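Local coordinates for protein similarities with probable monooxygenase (PDB 4HB9) that probably acts as an FAD-dependent monooxygenase, holding its flavin cofactor in a Rossmann-type nucleotide-binding domain, at residues Ile7-Gly12 / Ile29-Ser34. Sequence-based numbering, arbitrary orientation.
Sequences IGAGIG and IYERNS. With FAD (flavin-adenine dinucleotide), chain B; EDO (1,2-ethanediol), chain L.
E31 OE1 is gripped by two donors: the backbone N-H of A9 reaches its anti lone pair at 2.8 Å (N to OE1), and the ribose hydroxyl O3B of FAD donates to it at 2.6 Å. The other oxygen, E31 OE2, takes the second ribose hydroxyl, O2B, at 2.5 Å and also the backbone N of N33, so four bonds hold the buried carboxylate and fix its rotation. E31 CG stands anti to its own backbone N (chi1 167°), and a bend at chi2 (59°) brings the carboxylate to both A9 N and the ribose.

One step earlier, G8 N donates to Y30 O at 2.8 Å, one of the two backbone bonds of the parallel I7-Y30 bridge; the other joins Y30 to I6. A9 CB packs on I29 CG2, while I7 CG2 touches the adenine at C2A (3.4 Å). R32 NE also binds O2B, and one face of its guanidinium meets adenine C8A, offset toward the rim.

Further along the glycine-rich turn, where helix 11-22 starts, I11 N bonds O1A of one phosphate and G12 N bonds O1P of the other. Such a turn between strand and helix, with an acid near the C-terminal end of the second strand clasping the ribose, is the dinucleotide-binding beta-alpha-beta unit of Rossmann-type FAD domains.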
loop_
_atom_site.group_PDB
_atom_site.type_symbol
_atom_site.label_atom_id
_atom_site.label_comp_id
_atom_site.label_asym_id
_atom_site.label_seq_id
_atom_site.Cartn_x
_atom_site.Cartn_y
_atom_site.Cartn_z
ATOM N N ILE A 7 -8.449 8.839 -11.477
ATOM C CA ILE A 7 -9.168 7.580 -11.270
ATOM C C ILE A 7 -8.627 6.946 -9.990
ATOM O O ILE A 7 -7.429 6.611 -9.920
ATOM C CB ILE A 7 -9.017 6.582 -12.426
ATOM C CG1 ILE A 7 -9.310 7.245 -13.794
ATOM C CG2 ILE A 7 -9.959 5.416 -12.214
ATOM C CD1 ILE A 7 -10.622 7.986 -13.910
ATOM N N GLY A 8 -9.506 6.820 -8.987
ATOM C CA GLY A 8 -9.153 6.198 -7.712
ATOM C C GLY A 8 -8.997 7.151 -6.542
ATOM O O GLY A 8 -8.103 8.002 -6.529
ATOM N N ALA A 9 -9.881 6.999 -5.558
ATOM C CA ALA A 9 -9.766 7.685 -4.278
ATOM C C ALA A 9 -9.089 6.767 -3.263
ATOM O O ALA A 9 -9.644 6.463 -2.190
ATOM C CB ALA A 9 -11.111 8.104 -3.768
ATOM N N GLY A 10 -7.895 6.313 -3.622
ATOM C CA GLY A 10 -7.034 5.555 -2.712
ATOM C C GLY A 10 -6.042 6.469 -2.033
ATOM O O GLY A 10 -6.217 7.683 -1.973
ATOM N N ILE A 11 -4.969 5.889 -1.525
ATOM C CA ILE A 11 -3.976 6.662 -0.811
ATOM C C ILE A 11 -3.393 7.767 -1.686
ATOM O O ILE A 11 -3.352 8.937 -1.287
ATOM C CB ILE A 11 -2.813 5.767 -0.329
ATOM C CG1 ILE A 11 -3.304 4.674 0.633
ATOM C CG2 ILE A 11 -1.734 6.593 0.336
ATOM C CD1 ILE A 11 -4.024 5.152 1.863
ATOM N N GLY A 12 -2.910 7.383 -2.866
ATOM C CA GLY A 12 -2.281 8.320 -3.784
ATOM C C GLY A 12 -3.211 9.375 -4.349
ATOM O O GLY A 12 -2.876 10.556 -4.356
ATOM N N ILE A 29 -11.987 13.404 -8.563
ATOM C CA ILE A 29 -11.632 12.009 -8.428
ATOM C C ILE A 29 -12.822 11.152 -8.743
ATOM O O ILE A 29 -13.908 11.398 -8.245
ATOM C CB ILE A 29 -11.197 11.642 -6.979
ATOM C CG1 ILE A 29 -9.949 12.419 -6.554
ATOM C CG2 ILE A 29 -10.949 10.145 -6.881
ATOM C CD1 ILE A 29 -9.660 12.289 -5.070
ATOM N N TYR A 30 -12.607 10.110 -9.530
ATOM C CA TYR A 30 -13.641 9.129 -9.842
ATOM C C TYR A 30 -13.254 7.800 -9.196
ATOM O O TYR A 30 -12.207 7.237 -9.483
ATOM C CB TYR A 30 -13.825 8.982 -11.362
ATOM C CG TYR A 30 -13.997 10.326 -12.033
ATOM C CD1 TYR A 30 -15.260 10.929 -12.136
ATOM C CD2 TYR A 30 -12.899 11.022 -12.510
ATOM C CE1 TYR A 30 -15.405 12.180 -12.733
ATOM C CE2 TYR A 30 -13.042 12.261 -13.097
ATOM C CZ TYR A 30 -14.287 12.824 -13.213
ATOM O OH TYR A 30 -14.389 14.064 -13.807
ATOM N N GLU A 31 -14.115 7.333 -8.306
ATOM C CA GLU A 31 -13.862 6.143 -7.481
ATOM C C GLU A 31 -14.928 5.099 -7.709
ATOM O O GLU A 31 -16.121 5.407 -7.691
ATOM C CB GLU A 31 -13.816 6.539 -5.990
ATOM C CG GLU A 31 -13.873 5.368 -5.015
ATOM C CD GLU A 31 -12.727 4.371 -5.206
ATOM O OE1 GLU A 31 -11.572 4.814 -5.322
ATOM O OE2 GLU A 31 -12.992 3.149 -5.218
ATOM N N ARG A 32 -14.501 3.849 -7.907
ATOM C CA ARG A 32 -15.439 2.764 -8.213
ATOM C C ARG A 32 -16.333 2.393 -7.029
ATOM O O ARG A 32 -17.467 2.024 -7.227
ATOM C CB ARG A 32 -14.724 1.521 -8.725
ATOM C CG ARG A 32 -13.843 0.834 -7.696
ATOM C CD ARG A 32 -13.221 -0.437 -8.228
ATOM N NE ARG A 32 -12.264 -0.944 -7.248
ATOM C CZ ARG A 32 -11.513 -2.020 -7.422
ATOM N NH1 ARG A 32 -11.615 -2.737 -8.538
ATOM N NH2 ARG A 32 -10.673 -2.382 -6.465
ATOM N N ASN A 33 -15.824 2.480 -5.806
ATOM C CA ASN A 33 -16.619 2.114 -4.640
ATOM C C ASN A 33 -17.628 3.170 -4.245
ATOM O O ASN A 33 -17.568 4.340 -4.684
ATOM C CB ASN A 33 -15.700 1.792 -3.463
ATOM C CG ASN A 33 -14.791 0.593 -3.730
ATOM O OD1 ASN A 33 -13.635 0.576 -3.304
ATOM N ND2 ASN A 33 -15.295 -0.399 -4.444
ATOM N N SER A 34 -18.571 2.754 -3.404
ATOM C CA SER A 34 -19.506 3.674 -2.752
ATOM C C SER A 34 -18.830 4.427 -1.629
ATOM O O SER A 34 -17.778 4.009 -1.164
ATOM C CB SER A 34 -20.693 2.878 -2.210
ATOM O OG SER A 34 -21.266 2.149 -3.278
HETATM P PA FAD B . -5.065 2.088 -3.586
HETATM O O1A FAD B . -4.825 2.768 -2.264
HETATM O O2A FAD B . -5.290 0.626 -3.774
HETATM O O5B FAD B . -6.242 2.875 -4.332
HETATM C C5B FAD B . -6.731 2.480 -5.601
HETATM C C4B FAD B . -8.128 3.063 -5.684
HETATM O O4B FAD B . -8.586 2.968 -7.044
HETATM C C3B FAD B . -9.152 2.336 -4.790
HETATM O O3B FAD B . -9.965 3.260 -4.064
HETATM C C2B FAD B . -9.954 1.546 -5.804
HETATM O O2B FAD B . -11.291 1.262 -5.433
HETATM C C1B FAD B . -9.912 2.488 -7.016
HETATM N N9A FAD B . -10.163 1.871 -8.320
HETATM C C8A FAD B . -9.624 0.726 -8.814
HETATM N N7A FAD B . -10.037 0.504 -10.095
HETATM C C5A FAD B . -10.860 1.529 -10.406
HETATM C C6A FAD B . -11.645 1.888 -11.603
HETATM N N6A FAD B . -11.590 1.043 -12.659
HETATM N N1A FAD B . -12.395 3.009 -11.566
HETATM C C2A FAD B . -12.398 3.820 -10.484
HETATM N N3A FAD B . -11.708 3.563 -9.355
HETATM C C4A FAD B . -10.927 2.437 -9.266
HETATM N N1 FAD B . 2.336 0.442 2.342
HETATM C C2 FAD B . 3.225 1.127 3.097
HETATM O O2 FAD B . 3.885 2.112 2.615
HETATM N N3 FAD B . 3.423 0.784 4.383
HETATM C C4 FAD B . 2.835 -0.249 4.995
HETATM O O4 FAD B . 3.088 -0.504 6.202
HETATM C C4X FAD B . 1.890 -1.066 4.228
HETATM N N5 FAD B . 1.232 -2.129 4.774
HETATM C C5X FAD B . 0.377 -2.851 4.014
HETATM C C6 FAD B . -0.283 -3.952 4.548
HETATM C C7 FAD B . -1.177 -4.707 3.785
HETATM C C7M FAD B . -1.897 -5.908 4.369
HETATM C C8 FAD B . -1.421 -4.341 2.380
HETATM C C8M FAD B . -2.393 -5.132 1.531
HETATM C C9 FAD B . -0.764 -3.240 1.839
HETATM C C9A FAD B . 0.126 -2.473 2.590
HETATM N N10 FAD B . 0.792 -1.358 2.034
HETATM C C10 FAD B . 1.684 -0.639 2.821
HETATM C "C1'" FAD B . 0.626 -0.961 0.620
HETATM C "C2'" FAD B . -0.417 0.136 0.422
HETATM O "O2'" FAD B . -1.630 -0.187 1.079
HETATM C "C3'" FAD B . -0.679 0.305 -1.073
HETATM O "O3'" FAD B . 0.570 0.275 -1.762
HETATM C "C4'" FAD B . -1.366 1.635 -1.349
HETATM O "O4'" FAD B . -2.739 1.483 -1.040
HETATM C "C5'" FAD B . -1.236 2.065 -2.795
HETATM O "O5'" FAD B . -1.909 3.300 -2.923
HETATM P P FAD B . -2.695 3.580 -4.299
HETATM O O1P FAD B . -3.373 4.911 -4.072
HETATM O O2P FAD B . -1.744 3.388 -5.450
HETATM O O3P FAD B . -3.791 2.425 -4.503
HETATM C C1 EDO L . -12.915 3.887 -0.676
HETATM O O1 EDO L . -12.494 5.042 -1.405
HETATM C C2 EDO L . -12.886 2.711 -1.628
HETATM O O2 EDO L . -11.535 2.393 -1.991
#